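Local coordinates for RIM-binding protein, isoform F (Drosophila melanogaster, PDB 6Q9M) that is an active-zone protein that couples synaptic vesicle recruitment to release sites and contains a central array of fibronectin type III domains, at residues Q130-V135 and T164-H169; V119-P124 and M147-I152; N21-I26 and L63-D68. One frame throughout, in Å; residues are numbered along the deposited sequence.

Interaction 1: residues Q130-V135 and T164-H169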
loop_
_atom_site.group_PDB
_atom_site.type_symbol
_atom_site.label_atom_id
_atom_site.label_comp_id
_atom_site.label_asym_id
_atom_site.label_seq_id
_atom_site.Cartn_x
_atom_site.Cartn_y
_atom_site.Cartn_z
ATOM N N GLN A 130 10.420 7.990 12.329
ATOM C CA GLN A 130 9.052 8.476 12.384
ATOM C C GLN A 130 8.628 8.983 11.011
ATOM O O GLN A 130 9.447 9.453 10.213
ATOM C CB GLN A 130 8.923 9.589 13.415
ATOM C CG GLN A 130 9.318 9.176 14.813
ATOM C CD GLN A 130 9.014 10.259 15.824
ATOM O OE1 GLN A 130 7.953 10.265 16.453
ATOM N NE2 GLN A 130 9.938 11.193 15.978
ATOM N N HIS A 131 7.333 8.903 10.742
ATOM C CA HIS A 131 6.805 9.382 9.480
ATOM C C HIS A 131 5.663 10.351 9.741
ATOM O O HIS A 131 4.925 10.218 10.722
ATOM C CB HIS A 131 6.356 8.229 8.595
ATOM C CG HIS A 131 7.488 7.378 8.118
ATOM N ND1 HIS A 131 8.281 7.725 7.043
ATOM C CD2 HIS A 131 7.976 6.204 8.583
ATOM C CE1 HIS A 131 9.198 6.792 6.857
ATOM N NE2 HIS A 131 9.037 5.862 7.781
ATOM N N VAL A 132 5.535 11.327 8.843
ATOM C CA VAL A 132 4.557 12.399 8.950
ATOM C C VAL A 132 3.592 12.265 7.785
ATOM O O VAL A 132 4.013 12.263 6.622
ATOM C CB VAL A 132 5.237 13.778 8.936
ATOM C CG1 VAL A 132 4.223 14.860 8.727
ATOM C CG2 VAL A 132 5.981 14.024 10.234
ATOM N N VAL A 133 2.302 12.171 8.094
ATOM C CA VAL A 133 1.253 12.094 7.083
ATOM C C VAL A 133 0.700 13.499 6.851
ATOM O O VAL A 133 0.397 14.227 7.805
ATOM C CB VAL A 133 0.147 11.120 7.504
ATOM C CG1 VAL A 133 -0.877 10.972 6.397
ATOM C CG2 VAL A 133 0.761 9.763 7.888
ATOM N N CYS A 134 0.627 13.897 5.584
ATOM C CA CYS A 134 0.199 15.226 5.183
ATOM C C CYS A 134 -0.941 15.087 4.190
ATOM O O CYS A 134 -0.822 14.347 3.205
ATOM C CB CYS A 134 1.359 16.014 4.570
ATOM S SG CYS A 134 2.631 16.493 5.772
ATOM N N VAL A 135 -2.040 15.786 4.450
ATOM C CA VAL A 135 -3.188 15.803 3.554
ATOM C C VAL A 135 -3.303 17.218 3.014
ATOM O O VAL A 135 -3.382 18.175 3.792
ATOM C CB VAL A 135 -4.473 15.368 4.271
ATOM C CG1 VAL A 135 -5.583 15.074 3.265
ATOM C CG2 VAL A 135 -4.203 14.147 5.128
ATOM N N THR A 164 0.732 12.858 1.284
ATOM C CA THR A 164 2.155 12.553 1.193
ATOM C C THR A 164 2.640 11.998 2.528
ATOM O O THR A 164 2.027 12.228 3.575
ATOM C CB THR A 164 2.976 13.790 0.841
ATOM O OG1 THR A 164 2.975 14.670 1.967
ATOM C CG2 THR A 164 2.366 14.525 -0.339
ATOM N N VAL A 165 3.762 11.285 2.486
ATOM C CA VAL A 165 4.391 10.729 3.676
ATOM C C VAL A 165 5.886 11.018 3.616
ATOM O O VAL A 165 6.520 10.816 2.577
ATOM C CB VAL A 165 4.137 9.218 3.804
ATOM C CG1 VAL A 165 4.821 8.673 5.064
ATOM C CG2 VAL A 165 2.644 8.929 3.835
ATOM N N ARG A 166 6.446 11.512 4.713
ATOM C CA ARG A 166 7.868 11.805 4.737
ATOM C C ARG A 166 8.427 11.333 6.084
ATOM O O ARG A 166 7.709 11.220 7.088
ATOM C CB ARG A 166 8.018 13.317 4.353
ATOM C CG ARG A 166 6.997 14.241 5.060
ATOM C CD ARG A 166 7.554 15.606 4.968
ATOM N NE ARG A 166 7.117 16.658 5.882
ATOM C CZ ARG A 166 7.169 16.783 7.215
ATOM N NH1 ARG A 166 8.115 16.164 7.969
ATOM N NH2 ARG A 166 6.542 17.868 7.693
ATOM N N ALA A 167 9.700 10.957 6.072
ATOM C CA ALA A 167 10.378 10.470 7.263
ATOM C C ALA A 167 11.042 11.626 7.987
ATOM O O ALA A 167 11.781 12.397 7.370
ATOM C CB ALA A 167 11.434 9.421 6.904
ATOM N N LYS A 168 10.762 11.774 9.278
ATOM C CA LYS A 168 11.521 12.749 10.046
ATOM C C LYS A 168 12.838 12.114 10.477
ATOM O O LYS A 168 12.920 10.898 10.681
ATOM C CB LYS A 168 10.726 13.258 11.245
ATOM C CG LYS A 168 11.251 14.602 11.774
ATOM C CD LYS A 168 11.458 15.624 10.644
ATOM C CE LYS A 168 12.764 16.413 10.819
ATOM N NZ LYS A 168 13.230 17.082 9.567
ATOM N N HIS A 169 13.882 12.937 10.587
ATOM C CA HIS A 169 15.234 12.406 10.761
ATOM C C HIS A 169 15.396 11.728 12.121
ATOM O O HIS A 169 14.793 12.133 13.121
ATOM C CB HIS A 169 16.274 13.517 10.604
ATOM C CG HIS A 169 17.634 13.033 10.183
ATOM N ND1 HIS A 169 17.984 11.700 10.167
ATOM C CD2 HIS A 169 18.731 13.710 9.765
ATOM C CE1 HIS A 169 19.234 11.576 9.759
ATOM N NE2 HIS A 169 19.711 12.782 9.507
#
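Strands 131-135 and 164-167 run antiparallel, with 159° between their directions and 4.5 Å between their axes at the closest point. Val132 with Arg166 and Cys134 with Thr164 are the hydrogen-bonded pairs, each closed by two backbone bonds. His131 with Ala167 and Val133 with Val165 are the non-hydrogen-bonded pairs. Lys168 N adds one more bond, 2.8 Å to Gln130 O.

On the face carrying Val132, Cys134, Thr164 and Arg166, the valine and the arginine lie side by side and point the same way. The first torsion of Arg166 sets CG between the backbone N and the carbonyl carbon (chi1 44°), and the chain then runs extended to NE. This lays the guanidinium flat against Val132. Val132 CG1 sits over one face of it, 3.8 Å from Arg166 CZ, while Val132 CG2 lies 3.8 Å from Arg166 NH1. Arg166 NH2 carries on across strand 131-135 to a salt bridge with Glu139 on strand 138-143. Next along, Cys134 CB packs 3.3 Å from Thr164 OG1.

The other face turns to the interior of the domain. His131 CB meets Val165 CG1 at 3.9 Å, and His131 CE1 touches Ala167 CB at 3.5 Å. The His131 ring stands edge-to-face with Trp122 of the opposing sheet. Val133 and Val165 rest on the same tryptophan.

The pair forms the centre of the four-stranded sheet of a fibronectin type III domain, where strands C and F adjoin. Its two faces differ in chemistry. One is apolar apart from a histidine and builds the core. The other mixes apolar and polar groups, and there the Glu139 carboxylate probably holds the guanidinium in place over the valine, tying three strands together.

Interaction 2: residues V119-P124 and M147-I152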
loop_
_atom_site.group_PDB
_atom_site.type_symbol
_atom_site.label_atom_id
_atom_site.label_comp_id
_atom_site.label_asym_id
_atom_site.label_seq_id
_atom_site.Cartn_x
_atom_site.Cartn_y
_atom_site.Cartn_z
ATOM N N VAL A 119 -7.696 4.893 4.772
ATOM C CA VAL A 119 -6.512 4.269 5.354
ATOM C C VAL A 119 -5.346 4.541 4.412
ATOM O O VAL A 119 -5.418 4.236 3.214
ATOM C CB VAL A 119 -6.719 2.762 5.593
ATOM C CG1 VAL A 119 -5.370 2.022 5.793
ATOM C CG2 VAL A 119 -7.617 2.545 6.805
ATOM N N ILE A 120 -4.285 5.131 4.952
ATOM C CA ILE A 120 -3.084 5.481 4.204
ATOM C C ILE A 120 -1.987 4.504 4.592
ATOM O O ILE A 120 -1.644 4.397 5.773
ATOM C CB ILE A 120 -2.620 6.920 4.502
ATOM C CG1 ILE A 120 -3.767 7.933 4.339
ATOM C CG2 ILE A 120 -1.399 7.260 3.650
ATOM C CD1 ILE A 120 -4.315 8.031 2.938
ATOM N N SER A 121 -1.401 3.846 3.592
ATOM C CA SER A 121 -0.279 2.927 3.737
ATOM C C SER A 121 0.917 3.431 2.933
ATOM O O SER A 121 0.769 4.191 1.965
ATOM C CB SER A 121 -0.645 1.525 3.243
ATOM O OG SER A 121 -1.828 1.057 3.876
ATOM N N TRP A 122 2.109 2.981 3.330
ATOM C CA TRP A 122 3.324 3.319 2.599
ATOM C C TRP A 122 4.396 2.275 2.886
ATOM O O TRP A 122 4.242 1.399 3.745
ATOM C CB TRP A 122 3.829 4.722 2.958
ATOM C CG TRP A 122 4.162 4.908 4.402
ATOM C CD1 TRP A 122 5.394 4.803 4.979
ATOM C CD2 TRP A 122 3.252 5.256 5.459
ATOM N NE1 TRP A 122 5.307 5.068 6.330
ATOM C CE2 TRP A 122 4.003 5.338 6.650
ATOM C CE3 TRP A 122 1.877 5.504 5.511
ATOM C CZ2 TRP A 122 3.423 5.640 7.883
ATOM C CZ3 TRP A 122 1.311 5.811 6.719
ATOM C CH2 TRP A 122 2.085 5.877 7.896
ATOM N N LEU A 123 5.477 2.368 2.121
ATOM C CA LEU A 123 6.670 1.568 2.332
ATOM C C LEU A 123 7.784 2.519 2.722
ATOM O O LEU A 123 8.223 3.316 1.885
ATOM C CB LEU A 123 7.043 0.783 1.074
ATOM C CG LEU A 123 8.244 -0.174 1.179
ATOM C CD1 LEU A 123 8.065 -1.165 2.339
ATOM C CD2 LEU A 123 8.479 -0.927 -0.147
ATOM N N PRO A 124 8.231 2.522 3.971
ATOM C CA PRO A 124 9.312 3.425 4.356
ATOM C C PRO A 124 10.609 2.991 3.697
ATOM O O PRO A 124 10.779 1.835 3.311
ATOM C CB PRO A 124 9.386 3.271 5.880
ATOM C CG PRO A 124 8.813 1.931 6.161
ATOM C CD PRO A 124 7.799 1.654 5.083
ATOM N N MET A 147 5.537 1.787 12.113
ATOM C CA MET A 147 4.170 1.966 11.638
ATOM C C MET A 147 4.193 2.393 10.183
ATOM O O MET A 147 4.938 3.308 9.816
ATOM C CB MET A 147 3.431 3.018 12.456
ATOM C CG MET A 147 1.948 2.769 12.484
ATOM S SD MET A 147 1.533 1.804 13.937
ATOM C CE MET A 147 1.223 3.120 15.116
ATOM N N TYR A 148 3.373 1.734 9.359
ATOM C CA TYR A 148 3.320 1.982 7.920
ATOM C C TYR A 148 1.895 2.192 7.425
ATOM O O TYR A 148 1.658 2.181 6.211
ATOM C CB TYR A 148 3.953 0.816 7.154
ATOM C CG TYR A 148 3.323 -0.515 7.492
ATOM C CD1 TYR A 148 3.718 -1.229 8.617
ATOM C CD2 TYR A 148 2.322 -1.053 6.695
ATOM C CE1 TYR A 148 3.141 -2.454 8.937
ATOM C CE2 TYR A 148 1.734 -2.298 7.007
ATOM C CZ TYR A 148 2.150 -2.982 8.129
ATOM O OH TYR A 148 1.575 -4.205 8.458
ATOM N N ARG A 149 0.940 2.350 8.329
ATOM C CA ARG A 149 -0.451 2.587 7.988
ATOM C C ARG A 149 -0.988 3.620 8.953
ATOM O O ARG A 149 -0.572 3.670 10.118
ATOM C CB ARG A 149 -1.319 1.319 8.108
ATOM C CG ARG A 149 -1.207 0.319 6.978
ATOM C CD ARG A 149 -2.460 -0.580 6.932
ATOM N NE ARG A 149 -2.152 -2.004 6.825
ATOM C CZ ARG A 149 -1.687 -2.603 5.727
ATOM N NH1 ARG A 149 -1.459 -1.890 4.633
ATOM N NH2 ARG A 149 -1.433 -3.916 5.727
ATOM N N HIS A 150 -1.936 4.419 8.476
ATOM C CA HIS A 150 -2.642 5.320 9.377
ATOM C C HIS A 150 -3.956 5.761 8.758
ATOM O O HIS A 150 -3.992 6.160 7.589
ATOM C CB HIS A 150 -1.807 6.547 9.716
ATOM C CG HIS A 150 -2.504 7.468 10.648
ATOM N ND1 HIS A 150 -2.675 7.172 11.981
ATOM C CD2 HIS A 150 -3.128 8.650 10.439
ATOM C CE1 HIS A 150 -3.350 8.142 12.563
ATOM N NE2 HIS A 150 -3.656 9.039 11.645
ATOM N N THR A 151 -5.017 5.722 9.550
ATOM C CA THR A 151 -6.312 6.218 9.108
ATOM C C THR A 151 -6.384 7.734 9.260
ATOM O O THR A 151 -6.136 8.263 10.347
ATOM C CB THR A 151 -7.427 5.565 9.915
ATOM O OG1 THR A 151 -7.365 4.142 9.755
ATOM C CG2 THR A 151 -8.769 6.085 9.430
ATOM N N ILE A 152 -6.699 8.437 8.169
ATOM C CA ILE A 152 -6.966 9.874 8.211
ATOM C C ILE A 152 -8.472 10.091 8.256
ATOM O O ILE A 152 -9.230 9.402 7.563
ATOM C CB ILE A 152 -6.336 10.620 7.015
ATOM C CG1 ILE A 152 -6.691 9.943 5.685
ATOM C CG2 ILE A 152 -4.820 10.768 7.214
ATOM C CD1 ILE A 152 -6.426 10.822 4.454
#
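Strands 119-123 and 149-152 are antiparallel, 153° between their directions. Ile120 and His150 form a hydrogen-bonded pair, with His150 N 2.7 Å from Ile120 O. Val119 with Thr151 and Ser121 with Arg149 are non-hydrogen-bonded pairs.

Just before strand 149-152 begins, Trp122 N bonds Tyr148 O at 3.0 Å. The indole folds back under this backbone because its chi1 of 60° places CG between the backbone N and the carbonyl carbon. Tyr148 O and Arg149 N lie over one indole face. Tyr148 CA makes a CH-pi contact with the five-membered ring, 4.0 Å from its centroid. Met147 O comes within 3.4 Å of Trp122 CZ2.

On the face of Val119 and Ser121, Arg149 NH1 donates to Ser121 OG (3.1 Å), which lies in the guanidinium plane. Tyr148 CE2 sits over the centre of that guanidinium, and Arg149 NH2 forms a salt bridge with Asp6. These contacts fix its rotation. Facing inward, Ile120 CG1 and Ile152 CG1 pack at 3.8 Å, their side chains crossing obliquely.

This is the B-E strand pair of the fibronectin type III sandwich. Strand 106-111 flanks strand 118-123 on its other side. Trp122 and Ile152 pack on strands 131-135 and 138-143 of the opposing sheet, while Tyr148 touches Arg88, Ala90 and Ala91, in the connection between strands 73-81 and 93-96 of the preceding domain.

Interaction 3: residues N21-I26 and L63-D68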
loop_
_atom_site.group_PDB
_atom_site.type_symbol
_atom_site.label_atom_id
_atom_site.label_comp_id
_atom_site.label_asym_id
_atom_site.label_seq_id
_atom_site.Cartn_x
_atom_site.Cartn_y
_atom_site.Cartn_z
ATOM N N ASN A 21 32.082 -6.843 0.306
ATOM C CA ASN A 21 31.972 -6.686 -1.140
ATOM C C ASN A 21 30.734 -7.381 -1.682
ATOM O O ASN A 21 29.990 -6.797 -2.475
ATOM C CB ASN A 21 33.215 -7.221 -1.822
ATOM C CG ASN A 21 33.239 -6.922 -3.310
ATOM O OD1 ASN A 21 32.681 -5.920 -3.758
ATOM N ND2 ASN A 21 33.875 -7.792 -4.087
ATOM N N LYS A 22 30.472 -8.622 -1.250
ATOM C CA LYS A 22 29.247 -9.299 -1.655
ATOM C C LYS A 22 28.482 -9.883 -0.472
ATOM O O LYS A 22 27.797 -10.911 -0.598
ATOM C CB LYS A 22 29.500 -10.369 -2.703
ATOM C CG LYS A 22 30.816 -11.119 -2.684
ATOM C CD LYS A 22 30.905 -12.203 -1.670
ATOM C CE LYS A 22 32.281 -12.866 -1.654
ATOM N NZ LYS A 22 32.459 -13.785 -0.534
ATOM N N SER A 23 28.553 -9.226 0.686
ATOM C CA SER A 23 27.826 -9.685 1.865
ATOM C C SER A 23 27.598 -8.504 2.801
ATOM O O SER A 23 28.251 -7.458 2.679
ATOM C CB SER A 23 28.590 -10.806 2.583
ATOM O OG SER A 23 29.892 -10.395 2.972
ATOM N N VAL A 24 26.621 -8.662 3.703
ATOM C CA VAL A 24 26.295 -7.645 4.706
ATOM C C VAL A 24 25.986 -8.331 6.027
ATOM O O VAL A 24 25.423 -9.431 6.052
ATOM C CB VAL A 24 25.115 -6.729 4.289
ATOM C CG1 VAL A 24 25.483 -5.820 3.134
ATOM C CG2 VAL A 24 23.866 -7.552 3.980
ATOM N N LEU A 25 26.347 -7.668 7.124
ATOM C CA LEU A 25 26.014 -8.109 8.471
ATOM C C LEU A 25 25.006 -7.140 9.089
ATOM O O LEU A 25 25.252 -5.931 9.133
ATOM C CB LEU A 25 27.280 -8.192 9.314
ATOM C CG LEU A 25 27.160 -8.581 10.777
ATOM C CD1 LEU A 25 26.824 -10.055 10.915
ATOM C CD2 LEU A 25 28.445 -8.251 11.509
ATOM N N ILE A 26 23.867 -7.671 9.536
ATOM C CA ILE A 26 22.778 -6.873 10.080
ATOM C C ILE A 26 22.438 -7.349 11.482
ATOM O O ILE A 26 22.745 -8.476 11.884
ATOM C CB ILE A 26 21.497 -6.914 9.224
ATOM C CG1 ILE A 26 20.855 -8.298 9.347
ATOM C CG2 ILE A 26 21.766 -6.494 7.786
ATOM C CD1 ILE A 26 19.588 -8.444 8.534
ATOM N N LEU A 63 24.429 -12.748 8.903
ATOM C CA LEU A 63 25.372 -12.490 7.823
ATOM C C LEU A 63 24.713 -12.970 6.535
ATOM O O LEU A 63 24.442 -14.164 6.377
ATOM C CB LEU A 63 26.698 -13.211 8.075
ATOM C CG LEU A 63 27.807 -13.023 7.035
ATOM C CD1 LEU A 63 28.378 -11.600 7.099
ATOM C CD2 LEU A 63 28.912 -14.065 7.206
ATOM N N ILE A 64 24.412 -12.045 5.635
ATOM C CA ILE A 64 23.733 -12.375 4.389
ATOM C C ILE A 64 24.746 -12.404 3.253
ATOM O O ILE A 64 25.365 -11.380 2.929
ATOM C CB ILE A 64 22.604 -11.386 4.084
ATOM C CG1 ILE A 64 21.837 -11.059 5.359
ATOM C CG2 ILE A 64 21.692 -11.977 3.023
ATOM C CD1 ILE A 64 20.935 -9.831 5.214
ATOM N N GLU A 65 24.890 -13.567 2.634
ATOM C CA GLU A 65 25.760 -13.734 1.485
ATOM C C GLU A 65 25.021 -13.389 0.195
ATOM O O GLU A 65 23.807 -13.171 0.179
ATOM C CB GLU A 65 26.288 -15.163 1.435
ATOM C CG GLU A 65 27.101 -15.530 2.654
ATOM C CD GLU A 65 28.485 -14.918 2.615
ATOM O OE1 GLU A 65 29.199 -15.007 3.638
ATOM O OE2 GLU A 65 28.856 -14.348 1.559
ATOM N N GLY A 66 25.782 -13.319 -0.898
ATOM C CA GLY A 66 25.244 -12.981 -2.202
ATOM C C GLY A 66 24.486 -11.668 -2.221
ATOM O O GLY A 66 23.331 -11.628 -2.658
ATOM N N VAL A 67 25.096 -10.587 -1.731
ATOM C CA VAL A 67 24.486 -9.258 -1.775
ATOM C C VAL A 67 25.527 -8.301 -2.340
ATOM O O VAL A 67 26.430 -7.857 -1.619
ATOM C CB VAL A 67 23.998 -8.789 -0.402
ATOM C CG1 VAL A 67 23.209 -7.492 -0.534
ATOM C CG2 VAL A 67 23.156 -9.859 0.241
ATOM N N ASP A 68 25.373 -7.943 -3.617
ATOM C CA ASP A 68 26.369 -7.144 -4.318
ATOM C C ASP A 68 26.453 -5.743 -3.720
ATOM O O ASP A 68 25.434 -5.112 -3.419
ATOM C CB ASP A 68 26.020 -7.072 -5.806
ATOM C CG ASP A 68 27.191 -6.641 -6.668
ATOM O OD1 ASP A 68 27.985 -5.782 -6.229
ATOM O OD2 ASP A 68 27.315 -7.167 -7.793
#
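Val24 and Ile64 face each other as a hydrogen-bonded antiparallel pair. Ile64 N donates to Val24 O at 2.8 Å, and Val24 N returns a bond to Ile64 O at 3.1 Å. Their side chains meet on the inner face, with Val24 CG2 3.9 Å from Ile64 CD1. A chi1 of -41° swings Ile64 CG1 to the side of its backbone N, and CD1 then also reaches Ile26 CD1 at 3.8 Å. On the outer face Leu25 CB packs against Leu63 CD1 at 4.2 Å.

These are strands B and E of the first fibronectin type III domain of the array, lying in its three-stranded sheet. At Gly66 a positive phi (55°) turns the chain. Val67 N is thereby brought to Lys22 O at 2.9 Å. The bond is straight at the hydrogen, but the donor stands well above the carbonyl plane. Near this turn Lys22 NZ and Glu65 OE2 approach to 4.2 Å, too far for a salt bridge.

Further out, Ile64 rests on Val44 and Val46 of the opposing sheet. Ile75 of the same sheet backs Val24 and Ile26. Strand 12-20 flanks strand 23-29 and brings Leu16 against Val24. Beyond the turn, Asp68 OD1 accepts a hydrogen bond from Thr70 N, and Asp68 OD2 forms a salt bridge with Arg71.

How the interactions relate
Interaction 3 comes first along the chain and lies in the first fibronectin type III domain. Interactions 1 and 2 share the second domain, and their segments alternate in sequence. Their centres are 10 Å apart and they touch, since interaction 1 belongs to the four-stranded sheet and interaction 2 to the three-stranded sheet packed against it. Val135 on Ile152 is one point where the two sheets meet. Interaction 3 is the counterpart of interaction 2 in the neighbouring domain. Its centre lies 30 Å from both, and its nearest atoms stay about 14 Å from interaction 2. The same sandwich thus recurs in these two domains of the array.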